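Local coordinates for Cry23AA1 (PDB 4RHZ), which forms a binary complex with Cry37Aa1 and is probably a pore-forming insecticidal toxin of the aerolysin family, with a bound zinc ion, at residues 59-69 and 139-147; 223-233 and 246-257. All coordinates share one frame; numbering follows the deposited sequence. Where two conformers were deposited one is given.

Interactions 1 and 2 lie in the same large sheet of this elongated molecule, their centres about 21 Å apart and on the same side of the chain's centre. Interaction 1 sits near one end, where two turns pack together, whereas interaction 2 runs along a hairpin further in. They meet directly: Y248 OH lies 3.1 Å from V140 CG2, and E233 OE1 lies 3.6 Å from P143 CD. Strand 211-235 connects them, since it pairs with both 67-90 and 146-179. The zinc ion bound by H79, E130 and H132 lies beside interaction 2, about 5 Å from the side chain of Q223, while interaction 1 is remote from it.

Interaction 1: 59-69 and 139-147; sequences VDNTGSYPVES and KVTIPPKTY
N61 meets the turn at 142-144 through its side-chain amide, whose ND2 donates to I142 O over 2.8 Å and, within its own segment, to Y65 O over 2.8 Å. Both acceptors lie near the amide plane, the two N-H groups point at them, and P143 O takes a weak share of one from ND2 (3.1 Å). CG stands anti to the backbone N (chi1 180°), which carries the amide across to these carbonyls. OD1 meanwhile accepts from G63 N, closing an Asx turn. Asparagine suits the place because one small flat group both donates and accepts. I142 O is also gripped by V67 N, which arrives from the opposite face of the carbonyl plane.

K145 NZ reaches T62 O at 2.7 Å, its chain bent at chi2 (-64°) to fold back over the turn. At the far end E68 OE2 and K139 NZ form a salt bridge of 3.4 Å, with the aliphatic CE of K139 nearer still to OE2.

The backbone forms two antiparallel ladders, D60-N61 with Y147-T146 and V67-S69 with I142-V140. The register shifts by two between them, and K145 and T146 opposite N61 make a G1 bulge, where K145, left-handed in its backbone, turns the chain. Among the side chains, I142 CD1 lies 3.5 Å from V59 CG1, the two side chains meeting at about a right angle, while I142 CG2 rests on N61 CB. P144 CG packs against P66 CD at 3.9 Å, rigid rings whose fixed phi suits these extended loop segments.

T146 and Y147 also touch strand 211-235, at E233 and Y234, and R58 forms a salt bridge with D60 and a cation-pi contact with Y147. The contact thus joins the turn between strands 50-61 and 67-90 to that between 126-142 and 146-179.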
loop_
_atom_site.group_PDB
_atom_site.type_symbol
_atom_site.label_atom_id
_atom_site.label_comp_id
_atom_site.label_asym_id
_atom_site.label_seq_id
_atom_site.Cartn_x
_atom_site.Cartn_y
_atom_site.Cartn_z
ATOM N N VAL A 59 32.322 2.156 6.519
ATOM C CA VAL A 59 33.721 1.818 6.158
ATOM C C VAL A 59 34.531 3.094 6.194
ATOM O O VAL A 59 34.256 4.001 5.432
ATOM C CB VAL A 59 33.873 1.183 4.755
ATOM C CG1 VAL A 59 35.326 0.661 4.527
ATOM C CG2 VAL A 59 32.896 -0.009 4.547
ATOM N N ASP A 60 35.507 3.139 7.096
ATOM C CA ASP A 60 36.466 4.240 7.214
ATOM C C ASP A 60 37.770 3.935 6.402
ATOM O O ASP A 60 38.432 2.903 6.651
ATOM C CB ASP A 60 36.803 4.457 8.684
ATOM C CG ASP A 60 35.592 4.994 9.503
ATOM O OD1 ASP A 60 34.438 4.521 9.380
ATOM O OD2 ASP A 60 35.767 5.911 10.306
ATOM N N ASN A 61 38.066 4.769 5.399
ATOM C CA ASN A 61 39.330 4.734 4.694
ATOM C C ASN A 61 40.292 5.750 5.341
ATOM O O ASN A 61 40.307 6.942 4.999
ATOM C CB ASN A 61 39.126 5.049 3.209
ATOM C CG ASN A 61 40.497 5.032 2.388
ATOM O OD1 ASN A 61 41.523 4.675 2.922
ATOM N ND2 ASN A 61 40.462 5.461 1.122
ATOM N N THR A 62 41.052 5.327 6.331
ATOM C CA THR A 62 41.921 6.308 6.995
ATOM C C THR A 62 43.244 6.554 6.220
ATOM O O THR A 62 44.092 7.267 6.719
ATOM C CB THR A 62 42.293 5.887 8.393
ATOM O OG1 THR A 62 42.988 4.646 8.296
ATOM C CG2 THR A 62 41.052 5.682 9.306
ATOM N N GLY A 63 43.421 5.970 5.024
ATOM C CA GLY A 63 44.682 6.102 4.286
ATOM C C GLY A 63 44.644 7.174 3.192
ATOM O O GLY A 63 43.603 7.852 2.980
ATOM N N SER A 64 45.770 7.318 2.486
ATOM C CA SER A 64 45.938 8.393 1.538
ATOM C C SER A 64 45.610 7.974 0.125
ATOM O O SER A 64 45.680 8.788 -0.785
ATOM C CB SER A 64 47.345 8.995 1.643
ATOM O OG SER A 64 47.663 9.176 3.022
ATOM N N TYR A 65 45.201 6.732 -0.070
ATOM C CA TYR A 65 44.779 6.302 -1.404
ATOM C C TYR A 65 43.293 5.844 -1.446
ATOM O O TYR A 65 42.773 5.329 -0.466
ATOM C CB TYR A 65 45.715 5.184 -1.908
ATOM C CG TYR A 65 47.190 5.550 -1.733
ATOM C CD1 TYR A 65 47.845 6.400 -2.663
ATOM C CD2 TYR A 65 47.914 5.108 -0.605
ATOM C CE1 TYR A 65 49.215 6.780 -2.484
ATOM C CE2 TYR A 65 49.274 5.474 -0.410
ATOM C CZ TYR A 65 49.924 6.306 -1.358
ATOM O OH TYR A 65 51.269 6.658 -1.162
ATOM N N PRO A 66 42.640 5.987 -2.613
ATOM C CA PRO A 66 41.330 5.400 -2.699
ATOM C C PRO A 66 41.339 3.888 -2.461
ATOM O O PRO A 66 42.312 3.210 -2.819
ATOM C CB PRO A 66 40.875 5.726 -4.140
ATOM C CG PRO A 66 41.639 6.929 -4.538
ATOM C CD PRO A 66 42.968 6.822 -3.791
ATOM N N VAL A 67 40.245 3.372 -1.868
ATOM C CA VAL A 67 40.048 1.927 -1.709
ATOM C C VAL A 67 38.723 1.523 -2.382
ATOM O O VAL A 67 37.816 2.346 -2.545
ATOM C CB VAL A 67 40.077 1.509 -0.215
ATOM C CG1 VAL A 67 40.054 -0.003 -0.066
ATOM C CG2 VAL A 67 41.319 2.048 0.470
ATOM N N GLU A 68 38.607 0.266 -2.793
ATOM C CA GLU A 68 37.352 -0.257 -3.308
ATOM C C GLU A 68 36.877 -1.112 -2.181
ATOM O O GLU A 68 37.679 -1.787 -1.538
ATOM C CB GLU A 68 37.545 -1.079 -4.580
ATOM C CG GLU A 68 38.056 -0.202 -5.763
ATOM C CD GLU A 68 37.477 -0.577 -7.136
ATOM O OE1 GLU A 68 37.152 0.345 -7.928
ATOM O OE2 GLU A 68 37.354 -1.788 -7.435
ATOM N N SER A 69 35.575 -1.043 -1.899
ATOM C CA SER A 69 35.007 -1.846 -0.824
ATOM C C SER A 69 33.657 -2.389 -1.301
ATOM O O SER A 69 32.819 -1.654 -1.875
ATOM C CB SER A 69 34.844 -0.984 0.411
ATOM O OG SER A 69 34.705 -1.737 1.590
ATOM N N LYS A 139 29.894 -2.082 -5.078
ATOM C CA LYS A 139 31.313 -1.939 -4.873
ATOM C C LYS A 139 31.524 -0.451 -4.854
ATOM O O LYS A 139 31.275 0.254 -5.823
ATOM C CB LYS A 139 32.032 -2.575 -6.034
ATOM C CG LYS A 139 33.417 -3.135 -5.724
ATOM C CD LYS A 139 34.280 -3.099 -7.034
ATOM C CE LYS A 139 35.385 -4.145 -7.041
ATOM N NZ LYS A 139 35.745 -4.590 -8.437
ATOM N N VAL A 140 31.942 0.064 -3.727
ATOM C CA VAL A 140 32.092 1.500 -3.682
ATOM C C VAL A 140 33.571 1.885 -3.624
ATOM O O VAL A 140 34.406 1.168 -3.062
ATOM C CB VAL A 140 31.321 2.131 -2.470
ATOM C CG1 VAL A 140 31.753 1.508 -1.174
ATOM C CG2 VAL A 140 31.593 3.642 -2.403
ATOM N N THR A 141 33.859 3.037 -4.199
ATOM C CA THR A 141 35.176 3.628 -4.102
ATOM C C THR A 141 35.155 4.669 -2.998
ATOM O O THR A 141 34.417 5.650 -3.088
ATOM C CB THR A 141 35.537 4.292 -5.425
ATOM O OG1 THR A 141 35.604 3.283 -6.431
ATOM C CG2 THR A 141 36.903 5.003 -5.326
ATOM N N ILE A 142 35.950 4.433 -1.971
ATOM C CA ILE A 142 36.052 5.376 -0.873
ATOM C C ILE A 142 37.293 6.295 -0.987
ATOM O O ILE A 142 38.421 5.819 -0.765
ATOM C CB ILE A 142 36.152 4.639 0.456
ATOM C CG1 ILE A 142 35.017 3.598 0.534
ATOM C CG2 ILE A 142 36.108 5.650 1.591
ATOM C CD1 ILE A 142 35.161 2.677 1.637
ATOM N N PRO A 143 37.094 7.601 -1.249
ATOM C CA PRO A 143 38.264 8.461 -1.275
ATOM C C PRO A 143 39.068 8.405 0.009
ATOM O O PRO A 143 38.614 7.895 1.012
ATOM C CB PRO A 143 37.692 9.877 -1.499
ATOM C CG PRO A 143 36.410 9.619 -2.291
ATOM C CD PRO A 143 35.869 8.331 -1.600
ATOM N N PRO A 144 40.298 8.910 -0.060
ATOM C CA PRO A 144 41.253 8.853 1.040
ATOM C C PRO A 144 40.722 9.701 2.154
ATOM O O PRO A 144 40.117 10.704 1.870
ATOM C CB PRO A 144 42.521 9.526 0.463
ATOM C CG PRO A 144 42.330 9.592 -1.053
ATOM C CD PRO A 144 40.835 9.559 -1.292
ATOM N N LYS A 145 40.989 9.339 3.399
ATOM C CA LYS A 145 40.553 10.140 4.544
ATOM C C LYS A 145 39.013 10.385 4.502
ATOM O O LYS A 145 38.547 11.479 4.735
ATOM C CB LYS A 145 41.332 11.500 4.608
ATOM C CG LYS A 145 42.877 11.375 4.590
ATOM C CD LYS A 145 43.421 10.652 5.801
ATOM C CE LYS A 145 44.943 10.431 5.674
ATOM N NZ LYS A 145 45.396 9.677 6.911
ATOM N N THR A 146 38.233 9.369 4.180
ATOM C CA THR A 146 36.786 9.537 4.074
ATOM C C THR A 146 36.153 8.279 4.613
ATOM O O THR A 146 36.706 7.174 4.493
ATOM C CB THR A 146 36.386 9.741 2.610
ATOM O OG1 THR A 146 37.065 10.906 2.130
ATOM C CG2 THR A 146 34.898 9.943 2.443
ATOM N N TYR A 147 35.000 8.434 5.240
ATOM C CA TYR A 147 34.226 7.252 5.500
ATOM C C TYR A 147 32.936 7.275 4.701
ATOM O O TYR A 147 32.491 8.318 4.170
ATOM C CB TYR A 147 34.012 7.065 6.958
ATOM C CG TYR A 147 33.104 8.069 7.615
ATOM C CD1 TYR A 147 31.732 7.771 7.843
ATOM C CD2 TYR A 147 33.614 9.294 8.080
ATOM C CE1 TYR A 147 30.890 8.662 8.493
ATOM C CE2 TYR A 147 32.804 10.195 8.717
ATOM C CZ TYR A 147 31.433 9.875 8.920
ATOM O OH TYR A 147 30.670 10.801 9.562
#

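Interaction 2: 223-233 and 246-257; sequences QGLRSIIQVTE and ITYLINGSLAPN
Q223 and N257 hold CG between the backbone N and the carbonyl carbon (chi1 56° and 67°), bringing the amides edge to edge in nearly one plane (5° apart). Two nearly straight bonds lie on lone pairs, ND2 of N257 to OE1 of Q223 at 2.6 Å and NE2 of Q223 to OD1 of N257 at 2.8 Å. Amides suit this pairing, each donating one hydrogen bond to the other and accepting one. The second N-H of Q223 goes to G224 O.

S227 OG accepts from S253 N at 2.7 Å and bonds to D136. G252, lacking a side chain, lets its CA lie 3.5 Å from S227 OG, and the register shifts by one in a beta bulge. A water joins R226 NH1 to S227 O.

V231 CB lies over one face of the Y248 ring, 3.9 Å from its centroid, a CH-pi contact. T232 OG1 and T247 OG1 share a hydrogen bond of 2.8 Å.

The Q223-N257 pair lies in the second shell, beside zinc ligand H79. Y30 OH of the Cry37Aa1 chain hydrogen-bonds T247 OG1, and C99 N of that chain Q230 OE1. Strand 211-235 pairs with 67-90 and 146-179, and Y248 and I250 pack on 126-142.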
loop_
_atom_site.group_PDB
_atom_site.type_symbol
_atom_site.label_atom_id
_atom_site.label_comp_id
_atom_site.label_asym_id
_atom_site.label_seq_id
_atom_site.Cartn_x
_atom_site.Cartn_y
_atom_site.Cartn_z
ATOM N N GLN A 223 3.811 -5.423 0.599
ATOM C CA GLN A 223 5.105 -6.085 0.296
ATOM C C GLN A 223 6.209 -5.080 0.102
ATOM O O GLN A 223 5.963 -3.892 -0.190
ATOM C CB GLN A 223 5.028 -6.935 -1.000
ATOM C CG GLN A 223 4.585 -6.113 -2.115
ATOM C CD GLN A 223 4.690 -6.823 -3.447
ATOM O OE1 GLN A 223 3.655 -7.282 -3.992
ATOM N NE2 GLN A 223 5.936 -6.902 -4.017
ATOM N N GLY A 224 7.428 -5.609 0.146
ATOM C CA GLY A 224 8.581 -4.847 -0.305
ATOM C C GLY A 224 8.424 -4.641 -1.779
ATOM O O GLY A 224 8.113 -5.601 -2.527
ATOM N N LEU A 225 8.649 -3.422 -2.225
ATOM C CA LEU A 225 8.614 -3.205 -3.641
ATOM C C LEU A 225 9.972 -3.169 -4.299
ATOM O O LEU A 225 10.088 -3.556 -5.462
ATOM C CB LEU A 225 7.933 -1.905 -3.964
ATOM C CG LEU A 225 6.548 -1.661 -3.388
ATOM C CD1 LEU A 225 6.274 -0.164 -3.587
ATOM C CD2 LEU A 225 5.478 -2.539 -4.159
ATOM N N ARG A 226 10.972 -2.635 -3.581
ATOM C CA ARG A 226 12.344 -2.508 -4.072
ATOM C C ARG A 226 13.292 -2.157 -2.952
ATOM O O ARG A 226 12.850 -1.656 -1.878
ATOM C CB ARG A 226 12.484 -1.524 -5.191
ATOM C CG ARG A 226 11.715 -0.292 -4.982
ATOM C CD ARG A 226 12.509 0.802 -5.453
ATOM N NE ARG A 226 11.958 1.449 -6.597
ATOM C CZ ARG A 226 12.688 1.919 -7.622
ATOM N NH1 ARG A 226 14.025 1.770 -7.661
ATOM N NH2 ARG A 226 12.065 2.533 -8.626
ATOM N N SER A 227 14.565 -2.516 -3.176
ATOM C CA SER A 227 15.661 -2.277 -2.249
ATOM C C SER A 227 16.527 -1.177 -2.891
ATOM O O SER A 227 16.581 -1.030 -4.129
ATOM C CB SER A 227 16.457 -3.563 -1.977
ATOM O OG SER A 227 17.089 -4.008 -3.202
ATOM N N ILE A 228 17.111 -0.345 -2.043
ATOM C CA ILE A 228 17.993 0.713 -2.466
ATOM C C ILE A 228 19.221 0.677 -1.492
ATOM O O ILE A 228 19.075 0.357 -0.280
ATOM C CB ILE A 228 17.271 2.052 -2.358
ATOM C CG1 ILE A 228 16.211 2.172 -3.433
ATOM C CG2 ILE A 228 18.247 3.241 -2.547
ATOM C CD1 ILE A 228 15.232 3.329 -3.190
ATOM N N ILE A 229 20.422 0.947 -2.019
ATOM C CA ILE A 229 21.624 1.128 -1.173
ATOM C C ILE A 229 21.933 2.593 -1.173
ATOM O O ILE A 229 22.169 3.191 -2.227
ATOM C CB ILE A 229 22.792 0.328 -1.685
ATOM C CG1 ILE A 229 22.478 -1.171 -1.464
ATOM C CG2 ILE A 229 24.055 0.721 -0.922
ATOM C CD1 ILE A 229 23.384 -2.102 -2.188
ATOM N N GLN A 230 21.871 3.214 -0.011
ATOM C CA GLN A 230 21.978 4.635 0.018
ATOM C C GLN A 230 23.356 4.964 0.615
ATOM O O GLN A 230 23.661 4.588 1.760
ATOM C CB GLN A 230 20.840 5.193 0.920
ATOM C CG GLN A 230 20.983 6.627 1.348
ATOM C CD GLN A 230 20.067 6.995 2.509
ATOM O OE1 GLN A 230 18.841 7.063 2.322
ATOM N NE2 GLN A 230 20.649 7.317 3.684
ATOM N N VAL A 231 24.181 5.672 -0.149
ATOM C CA VAL A 231 25.608 5.837 0.258
ATOM C C VAL A 231 25.928 7.268 0.548
ATOM O O VAL A 231 25.793 8.156 -0.333
ATOM C CB VAL A 231 26.576 5.293 -0.801
ATOM C CG1 VAL A 231 28.075 5.470 -0.314
ATOM C CG2 VAL A 231 26.306 3.767 -1.054
ATOM N N THR A 232 26.367 7.492 1.783
ATOM C CA THR A 232 26.897 8.806 2.186
ATOM C C THR A 232 28.427 8.828 2.413
ATOM O O THR A 232 28.947 8.046 3.225
ATOM C CB THR A 232 26.174 9.317 3.494
ATOM O OG1 THR A 232 24.750 9.400 3.223
ATOM C CG2 THR A 232 26.622 10.669 3.824
ATOM N N GLU A 233 29.146 9.724 1.725
ATOM C CA GLU A 233 30.611 9.874 2.006
ATOM C C GLU A 233 30.790 11.112 2.815
ATOM O O GLU A 233 30.258 12.120 2.458
ATOM C CB GLU A 233 31.443 10.105 0.748
ATOM C CG GLU A 233 31.197 9.210 -0.376
ATOM C CD GLU A 233 32.129 9.461 -1.622
ATOM O OE1 GLU A 233 32.992 10.418 -1.644
ATOM O OE2 GLU A 233 31.979 8.681 -2.583
ATOM N N ILE A 246 28.786 13.803 0.349
ATOM C CA ILE A 246 27.823 13.552 -0.692
ATOM C C ILE A 246 26.974 12.318 -0.335
ATOM O O ILE A 246 27.522 11.313 0.199
ATOM C CB ILE A 246 28.502 13.397 -2.084
ATOM C CG1 ILE A 246 27.439 13.322 -3.200
ATOM C CG2 ILE A 246 29.501 12.201 -2.124
ATOM C CD1 ILE A 246 28.014 13.187 -4.622
ATOM N N THR A 247 25.658 12.383 -0.625
ATOM C CA THR A 247 24.826 11.194 -0.581
ATOM C C THR A 247 24.334 10.796 -1.971
ATOM O O THR A 247 23.767 11.620 -2.665
ATOM C CB THR A 247 23.629 11.392 0.336
ATOM O OG1 THR A 247 24.068 11.593 1.702
ATOM C CG2 THR A 247 22.652 10.150 0.251
ATOM N N TYR A 248 24.567 9.554 -2.393
ATOM C CA TYR A 248 24.005 9.088 -3.689
ATOM C C TYR A 248 23.321 7.711 -3.489
ATOM O O TYR A 248 23.560 7.038 -2.487
ATOM C CB TYR A 248 25.080 9.000 -4.813
ATOM C CG TYR A 248 26.266 8.118 -4.448
ATOM C CD1 TYR A 248 26.354 6.801 -4.900
ATOM C CD2 TYR A 248 27.313 8.607 -3.655
ATOM C CE1 TYR A 248 27.428 5.983 -4.539
ATOM C CE2 TYR A 248 28.426 7.797 -3.302
ATOM C CZ TYR A 248 28.480 6.501 -3.755
ATOM O OH TYR A 248 29.541 5.682 -3.373
ATOM N N LEU A 249 22.450 7.307 -4.411
ATOM C CA LEU A 249 21.645 6.082 -4.205
ATOM C C LEU A 249 21.862 5.122 -5.317
ATOM O O LEU A 249 21.848 5.508 -6.476
ATOM C CB LEU A 249 20.179 6.429 -4.164
ATOM C CG LEU A 249 19.749 7.475 -3.129
ATOM C CD1 LEU A 249 18.339 7.947 -3.464
ATOM C CD2 LEU A 249 19.841 6.983 -1.767
ATOM N N ILE A 250 22.091 3.870 -4.965
ATOM C CA ILE A 250 22.315 2.834 -5.943
ATOM C C ILE A 250 21.088 1.852 -5.890
ATOM O O ILE A 250 20.767 1.305 -4.828
ATOM C CB ILE A 250 23.588 2.051 -5.555
ATOM C CG1 ILE A 250 24.833 2.946 -5.601
ATOM C CG2 ILE A 250 23.770 0.773 -6.458
ATOM C CD1 ILE A 250 25.948 2.338 -4.766
ATOM N N ASN A 251 20.383 1.675 -7.005
ATOM C CA ASN A 251 19.342 0.640 -7.078
ATOM C C ASN A 251 19.850 -0.728 -6.740
ATOM O O ASN A 251 20.891 -1.148 -7.279
ATOM C CB ASN A 251 18.732 0.634 -8.432
ATOM C CG ASN A 251 18.002 1.875 -8.662
ATOM O OD1 ASN A 251 17.352 2.418 -7.729
ATOM N ND2 ASN A 251 18.091 2.376 -9.868
ATOM N N GLY A 252 19.148 -1.368 -5.805
ATOM C CA GLY A 252 19.430 -2.740 -5.415
ATOM C C GLY A 252 18.598 -3.642 -6.308
ATOM O O GLY A 252 18.977 -3.841 -7.440
ATOM N N SER A 253 17.430 -4.095 -5.834
ATOM C CA SER A 253 16.569 -5.046 -6.559
ATOM C C SER A 253 15.106 -4.578 -6.649
ATOM O O SER A 253 14.639 -3.823 -5.798
ATOM C CB SER A 253 16.534 -6.400 -5.845
ATOM O OG SER A 253 17.793 -6.968 -5.623
ATOM N N LEU A 254 14.384 -5.041 -7.664
ATOM C CA LEU A 254 12.900 -4.855 -7.736
ATOM C C LEU A 254 12.283 -6.136 -7.267
ATOM O O LEU A 254 12.845 -7.189 -7.515
ATOM C CB LEU A 254 12.446 -4.691 -9.169
ATOM C CG LEU A 254 12.921 -3.507 -9.974
ATOM C CD1 LEU A 254 12.276 -3.570 -11.359
ATOM C CD2 LEU A 254 12.596 -2.183 -9.237
ATOM N N ALA A 255 11.136 -6.090 -6.600
ATOM C CA ALA A 255 10.360 -7.355 -6.362
ATOM C C ALA A 255 9.960 -8.075 -7.693
ATOM O O ALA A 255 9.806 -7.424 -8.734
ATOM C CB ALA A 255 9.158 -7.085 -5.476
ATOM N N PRO A 256 9.805 -9.410 -7.671
ATOM C CA PRO A 256 9.436 -10.144 -8.959
ATOM C C PRO A 256 8.180 -9.605 -9.673
ATOM O O PRO A 256 8.144 -9.440 -10.949
ATOM C CB PRO A 256 9.219 -11.594 -8.530
ATOM C CG PRO A 256 9.760 -11.705 -7.074
ATOM C CD PRO A 256 9.916 -10.298 -6.489
ATOM N N ASN A 257 7.189 -9.243 -8.856
ATOM C CA ASN A 257 5.900 -8.741 -9.365
ATOM C C ASN A 257 5.920 -7.263 -9.551
ATOM O O ASN A 257 4.857 -6.676 -9.750
ATOM C CB ASN A 257 4.742 -9.118 -8.435
ATOM C CG ASN A 257 4.814 -8.397 -7.058
ATOM O OD1 ASN A 257 5.922 -8.073 -6.553
ATOM N ND2 ASN A 257 3.632 -8.167 -6.434
HETATM O O HOH W 1 15.544 -0.202 -6.471
#